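Long-range contact in CocE/NonD family hydrolase (Staphylococcus aureus subsp. aureus COL, PDB 3III), which is probably a serine hydrolase of the alpha/beta-hydrolase fold, related to cocaine esterase and X-Pro dipeptidyl-peptidases, whose natural substrate is not established: residues Asp109-Val121 against Leu309-Lys321. Numbering follows the deposited sequence.
Sequences DPGFWVPNDYVVV and LERQKSFFDFYLK
Tyr118 OH donates a hydrogen bond to Asp317 OD1 (2.5 Å) on helix 306-319. OD1 is met on the anti side, 24° out of the plane of a carboxylate that lies nearly coplanar with the phenol ring, 16° apart. Asp317 OD2 turns its syn lone pair to Lys313 NZ in a salt bridge (3.0 Å), so both ends of the carboxylate are held. Lys321 runs past the Tyr118 ring, its CE 3.6 Å from Tyr118 CE2, and its NZ donates to Asn116 O at 2.6 Å, almost in line with the carbonyl bond.

Two turns earlier in the helix, a chi1 of 172° swings the Phe112 ring away from its backbone N and over Leu309; Leu309 CB makes a CH-pi contact over one face, 3.9 Å from the ring centroid. Between these two sites the far rim of the Trp113 indole rests on the backbone of Lys313, CH2 to CA 3.6 Å, and touches Phe316 obliquely. A water accepts from Trp113 NE1 and donates to Gln312 OE1, which also receives a bond from Asn166.

Phe112 lies over one face of the indole, while the indole's CE3 corner rests over a face of the Tyr118 ring. Thus the turn entering strand 119-124 is fastened to helix 306-319, which packs through Phe316 on strand 186-192 of the central alpha/beta-hydrolase sheet, while Tyr118 and Leu320 both touch strand 67-74.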
loop_
_atom_site.group_PDB
_atom_site.type_symbol
_atom_site.label_atom_id
_atom_site.label_comp_id
_atom_site.label_asym_id
_atom_site.label_seq_id
_atom_site.Cartn_x
_atom_site.Cartn_y
_atom_site.Cartn_z
ATOM N N ASP A 109 -6.181 -4.852 -17.528
ATOM C CA ASP A 109 -6.294 -4.350 -18.905
ATOM C C ASP A 109 -7.019 -5.406 -19.719
ATOM O O ASP A 109 -6.545 -6.546 -19.844
ATOM C CB ASP A 109 -4.873 -4.167 -19.482
ATOM C CG ASP A 109 -4.861 -3.575 -20.866
ATOM O OD1 ASP A 109 -5.907 -3.500 -21.565
ATOM O OD2 ASP A 109 -3.748 -3.154 -21.249
ATOM N N PRO A 110 -8.177 -5.086 -20.250
ATOM C CA PRO A 110 -8.816 -6.103 -21.080
ATOM C C PRO A 110 -8.023 -6.536 -22.328
ATOM O O PRO A 110 -8.254 -7.630 -22.830
ATOM C CB PRO A 110 -10.144 -5.468 -21.460
ATOM C CG PRO A 110 -10.029 -4.088 -21.149
ATOM C CD PRO A 110 -9.030 -3.893 -20.088
ATOM N N GLY A 111 -7.097 -5.709 -22.801
ATOM C CA GLY A 111 -6.251 -6.053 -23.921
ATOM C C GLY A 111 -5.241 -7.162 -23.553
ATOM O O GLY A 111 -4.642 -7.782 -24.451
ATOM N N PHE A 112 -5.060 -7.396 -22.251
ATOM C CA PHE A 112 -4.202 -8.547 -21.799
ATOM C C PHE A 112 -5.075 -9.734 -21.463
ATOM O O PHE A 112 -4.821 -10.857 -21.888
ATOM C CB PHE A 112 -3.302 -8.167 -20.592
ATOM C CG PHE A 112 -2.567 -9.361 -19.992
ATOM C CD1 PHE A 112 -1.547 -9.961 -20.678
ATOM C CD2 PHE A 112 -2.947 -9.917 -18.790
ATOM C CE1 PHE A 112 -0.883 -11.062 -20.191
ATOM C CE2 PHE A 112 -2.292 -11.038 -18.296
ATOM C CZ PHE A 112 -1.258 -11.616 -18.984
ATOM N N TRP A 113 -6.132 -9.510 -20.698
ATOM C CA TRP A 113 -6.887 -10.639 -20.163
ATOM C C TRP A 113 -7.830 -11.253 -21.170
ATOM O O TRP A 113 -7.892 -12.476 -21.279
ATOM C CB TRP A 113 -7.625 -10.261 -18.894
ATOM C CG TRP A 113 -6.684 -9.996 -17.765
ATOM C CD1 TRP A 113 -6.250 -8.791 -17.350
ATOM C CD2 TRP A 113 -6.018 -10.960 -16.956
ATOM N NE1 TRP A 113 -5.385 -8.917 -16.313
ATOM C CE2 TRP A 113 -5.212 -10.250 -16.052
ATOM C CE3 TRP A 113 -6.044 -12.353 -16.886
ATOM C CZ2 TRP A 113 -4.455 -10.875 -15.101
ATOM C CZ3 TRP A 113 -5.283 -12.974 -15.958
ATOM C CH2 TRP A 113 -4.483 -12.248 -15.074
ATOM N N VAL A 114 -8.552 -10.434 -21.911
ATOM C CA VAL A 114 -9.553 -10.960 -22.818
ATOM C C VAL A 114 -8.979 -11.829 -23.945
ATOM O O VAL A 114 -9.553 -12.855 -24.247
ATOM C CB VAL A 114 -10.569 -9.901 -23.298
ATOM C CG1 VAL A 114 -11.578 -10.538 -24.227
ATOM C CG2 VAL A 114 -11.304 -9.340 -22.090
ATOM N N PRO A 115 -7.840 -11.487 -24.532
ATOM C CA PRO A 115 -7.265 -12.378 -25.547
ATOM C C PRO A 115 -6.817 -13.708 -24.966
ATOM O O PRO A 115 -6.679 -14.679 -25.684
ATOM C CB PRO A 115 -6.082 -11.611 -26.067
ATOM C CG PRO A 115 -6.488 -10.202 -25.883
ATOM C CD PRO A 115 -7.183 -10.171 -24.561
ATOM N N ASN A 116 -6.612 -13.749 -23.669
ATOM C CA ASN A 116 -6.288 -15.027 -22.973
ATOM C C ASN A 116 -7.567 -15.767 -22.511
ATOM O O ASN A 116 -7.510 -16.685 -21.660
ATOM C CB ASN A 116 -5.354 -14.745 -21.796
ATOM C CG ASN A 116 -3.941 -14.470 -22.216
ATOM O OD1 ASN A 116 -3.376 -13.363 -22.048
ATOM N ND2 ASN A 116 -3.354 -15.450 -22.781
ATOM N N ASP A 117 -8.719 -15.412 -23.097
ATOM C CA ASP A 117 -10.007 -16.055 -22.817
ATOM C C ASP A 117 -10.426 -15.934 -21.379
ATOM O O ASP A 117 -10.885 -16.920 -20.754
ATOM C CB ASP A 117 -10.016 -17.543 -23.238
ATOM C CG ASP A 117 -9.669 -17.714 -24.737
ATOM O OD1 ASP A 117 -10.455 -17.161 -25.508
ATOM O OD2 ASP A 117 -8.639 -18.358 -25.110
ATOM N N TYR A 118 -10.349 -14.709 -20.889
ATOM C CA TYR A 118 -10.973 -14.263 -19.650
ATOM C C TYR A 118 -12.019 -13.193 -20.007
ATOM O O TYR A 118 -11.947 -12.537 -21.064
ATOM C CB TYR A 118 -9.991 -13.603 -18.691
ATOM C CG TYR A 118 -9.083 -14.511 -17.976
ATOM C CD1 TYR A 118 -9.355 -14.913 -16.657
ATOM C CD2 TYR A 118 -7.927 -15.011 -18.602
ATOM C CE1 TYR A 118 -8.510 -15.774 -15.997
ATOM C CE2 TYR A 118 -7.065 -15.887 -17.916
ATOM C CZ TYR A 118 -7.392 -16.285 -16.636
ATOM O OH TYR A 118 -6.559 -17.111 -15.975
ATOM N N VAL A 119 -12.988 -13.032 -19.146
ATOM C CA VAL A 119 -13.870 -11.876 -19.179
ATOM C C VAL A 119 -13.294 -10.834 -18.183
ATOM O O VAL A 119 -12.738 -11.206 -17.175
ATOM C CB VAL A 119 -15.341 -12.258 -18.842
ATOM C CG1 VAL A 119 -16.200 -11.011 -18.480
ATOM C CG2 VAL A 119 -15.969 -13.057 -19.989
ATOM N N VAL A 120 -13.359 -9.531 -18.520
ATOM C CA VAL A 120 -13.043 -8.462 -17.581
ATOM C C VAL A 120 -14.293 -7.623 -17.269
ATOM O O VAL A 120 -14.959 -7.112 -18.192
ATOM C CB VAL A 120 -11.854 -7.569 -18.045
ATOM C CG1 VAL A 120 -11.632 -6.402 -17.059
ATOM C CG2 VAL A 120 -10.508 -8.404 -18.202
ATOM N N VAL A 121 -14.611 -7.477 -15.970
ATOM C CA VAL A 121 -15.762 -6.638 -15.563
ATOM C C VAL A 121 -15.204 -5.490 -14.791
ATOM O O VAL A 121 -14.385 -5.678 -13.879
ATOM C CB VAL A 121 -16.800 -7.374 -14.680
ATOM C CG1 VAL A 121 -17.891 -6.399 -14.222
ATOM C CG2 VAL A 121 -17.376 -8.644 -15.383
ATOM N N LEU A 309 2.310 -9.499 -15.075
ATOM C CA LEU A 309 1.059 -9.941 -15.723
ATOM C C LEU A 309 1.097 -11.459 -15.901
ATOM O O LEU A 309 0.101 -12.128 -15.742
ATOM C CB LEU A 309 0.825 -9.212 -17.063
ATOM C CG LEU A 309 0.616 -7.707 -16.970
ATOM C CD1 LEU A 309 0.441 -7.081 -18.405
ATOM C CD2 LEU A 309 -0.576 -7.405 -16.110
ATOM N N GLU A 310 2.260 -12.028 -16.263
ATOM C CA GLU A 310 2.318 -13.439 -16.487
ATOM C C GLU A 310 2.157 -14.181 -15.128
ATOM O O GLU A 310 1.554 -15.259 -15.072
ATOM C CB GLU A 310 3.608 -13.876 -17.214
ATOM C CG GLU A 310 3.848 -13.376 -18.630
ATOM C CD GLU A 310 2.910 -14.018 -19.623
ATOM O OE1 GLU A 310 2.573 -15.221 -19.432
ATOM O OE2 GLU A 310 2.518 -13.317 -20.560
ATOM N N ARG A 311 2.658 -13.586 -14.054
ATOM C CA ARG A 311 2.528 -14.176 -12.706
ATOM C C ARG A 311 1.049 -14.189 -12.287
ATOM O O ARG A 311 0.520 -15.227 -11.826
ATOM C CB ARG A 311 3.412 -13.380 -11.727
ATOM C CG ARG A 311 3.348 -13.823 -10.246
ATOM C CD ARG A 311 3.877 -12.758 -9.292
ATOM N NE ARG A 311 5.003 -12.025 -9.828
ATOM C CZ ARG A 311 6.263 -12.442 -9.790
ATOM N NH1 ARG A 311 6.512 -13.604 -9.219
ATOM N NH2 ARG A 311 7.256 -11.707 -10.375
ATOM N N GLN A 312 0.401 -13.054 -12.464
ATOM C CA GLN A 312 -1.062 -12.901 -12.196
ATOM C C GLN A 312 -1.849 -13.937 -12.971
ATOM O O GLN A 312 -2.773 -14.557 -12.438
ATOM C CB GLN A 312 -1.575 -11.510 -12.563
ATOM C CG GLN A 312 -1.038 -10.305 -11.751
ATOM C CD GLN A 312 -1.349 -8.971 -12.440
ATOM O OE1 GLN A 312 -2.469 -8.743 -12.910
ATOM N NE2 GLN A 312 -0.379 -8.074 -12.459
ATOM N N LYS A 313 -1.478 -14.110 -14.244
ATOM C CA LYS A 313 -2.199 -15.010 -15.125
ATOM C C LYS A 313 -1.964 -16.474 -14.702
ATOM O O LYS A 313 -2.876 -17.276 -14.753
ATOM C CB LYS A 313 -1.791 -14.777 -16.611
ATOM C CG LYS A 313 -2.488 -15.743 -17.643
ATOM C CD LYS A 313 -2.090 -15.350 -19.117
ATOM C CE LYS A 313 -1.334 -16.457 -19.794
ATOM N NZ LYS A 313 -2.081 -17.842 -19.771
ATOM N N SER A 314 -0.754 -16.811 -14.268
ATOM C CA SER A 314 -0.487 -18.160 -13.852
ATOM C C SER A 314 -1.359 -18.524 -12.607
ATOM O O SER A 314 -1.944 -19.607 -12.544
ATOM C CB SER A 314 1.010 -18.383 -13.589
ATOM O OG SER A 314 1.166 -19.709 -13.032
ATOM N N PHE A 315 -1.482 -17.579 -11.687
ATOM C CA PHE A 315 -2.299 -17.728 -10.466
ATOM C C PHE A 315 -3.770 -17.881 -10.839
ATOM O O PHE A 315 -4.439 -18.813 -10.384
ATOM C CB PHE A 315 -2.061 -16.505 -9.591
ATOM C CG PHE A 315 -2.922 -16.392 -8.364
ATOM C CD1 PHE A 315 -2.753 -17.246 -7.270
ATOM C CD2 PHE A 315 -3.862 -15.373 -8.276
ATOM C CE1 PHE A 315 -3.528 -17.080 -6.121
ATOM C CE2 PHE A 315 -4.639 -15.197 -7.134
ATOM C CZ PHE A 315 -4.463 -16.070 -6.036
ATOM N N PHE A 316 -4.241 -17.024 -11.727
ATOM C CA PHE A 316 -5.646 -17.094 -12.147
ATOM C C PHE A 316 -5.946 -18.310 -13.038
ATOM O O PHE A 316 -7.042 -18.814 -12.984
ATOM C CB PHE A 316 -6.099 -15.811 -12.844
ATOM C CG PHE A 316 -6.576 -14.695 -11.915
ATOM C CD1 PHE A 316 -6.689 -14.843 -10.550
ATOM C CD2 PHE A 316 -6.899 -13.443 -12.468
ATOM C CE1 PHE A 316 -7.136 -13.774 -9.731
ATOM C CE2 PHE A 316 -7.407 -12.422 -11.703
ATOM C CZ PHE A 316 -7.504 -12.577 -10.304
ATOM N N ASP A 317 -4.996 -18.758 -13.859
ATOM C CA ASP A 317 -5.219 -19.951 -14.657
ATOM C C ASP A 317 -5.398 -21.134 -13.702
ATOM O O ASP A 317 -6.247 -22.035 -13.939
ATOM C CB ASP A 317 -4.031 -20.268 -15.575
ATOM C CG ASP A 317 -3.905 -19.345 -16.775
ATOM O OD1 ASP A 317 -4.845 -18.579 -17.117
ATOM O OD2 ASP A 317 -2.837 -19.456 -17.392
ATOM N N PHE A 318 -4.633 -21.139 -12.599
ATOM C CA PHE A 318 -4.827 -22.231 -11.607
ATOM C C PHE A 318 -6.188 -22.123 -10.925
ATOM O O PHE A 318 -6.897 -23.114 -10.825
ATOM C CB PHE A 318 -3.707 -22.219 -10.574
ATOM C CG PHE A 318 -3.676 -23.419 -9.687
ATOM C CD1 PHE A 318 -2.945 -24.530 -10.042
ATOM C CD2 PHE A 318 -4.365 -23.430 -8.480
ATOM C CE1 PHE A 318 -2.913 -25.706 -9.211
ATOM C CE2 PHE A 318 -4.306 -24.575 -7.631
ATOM C CZ PHE A 318 -3.573 -25.691 -8.009
ATOM N N TYR A 319 -6.533 -20.940 -10.401
ATOM C CA TYR A 319 -7.724 -20.794 -9.546
ATOM C C TYR A 319 -9.023 -20.530 -10.302
ATOM O O TYR A 319 -10.069 -20.973 -9.837
ATOM C CB TYR A 319 -7.514 -19.773 -8.373
ATOM C CG TYR A 319 -6.573 -20.322 -7.351
ATOM C CD1 TYR A 319 -6.939 -21.384 -6.538
ATOM C CD2 TYR A 319 -5.268 -19.876 -7.292
ATOM C CE1 TYR A 319 -6.057 -21.941 -5.663
ATOM C CE2 TYR A 319 -4.378 -20.420 -6.421
ATOM C CZ TYR A 319 -4.766 -21.465 -5.604
ATOM O OH TYR A 319 -3.856 -22.077 -4.766
ATOM N N LEU A 320 -8.978 -19.783 -11.409
ATOM C CA LEU A 320 -10.185 -19.447 -12.130
ATOM C C LEU A 320 -10.437 -20.381 -13.314
ATOM O O LEU A 320 -11.591 -20.649 -13.625
ATOM C CB LEU A 320 -10.149 -18.010 -12.620
ATOM C CG LEU A 320 -9.893 -16.938 -11.562
ATOM C CD1 LEU A 320 -9.985 -15.464 -12.198
ATOM C CD2 LEU A 320 -10.922 -17.052 -10.400
ATOM N N LYS A 321 -9.376 -20.859 -13.985
ATOM C CA LYS A 321 -9.559 -21.823 -15.079
ATOM C C LYS A 321 -9.471 -23.249 -14.555
ATOM O O LYS A 321 -9.814 -24.183 -15.279
ATOM C CB LYS A 321 -8.528 -21.630 -16.209
ATOM C CG LYS A 321 -8.754 -20.348 -16.998
ATOM C CD LYS A 321 -7.891 -20.250 -18.211
ATOM C CE LYS A 321 -8.285 -19.044 -19.078
ATOM N NZ LYS A 321 -7.481 -18.951 -20.318
HETATM O O HOH W 1 -3.712 -7.116 -14.585
#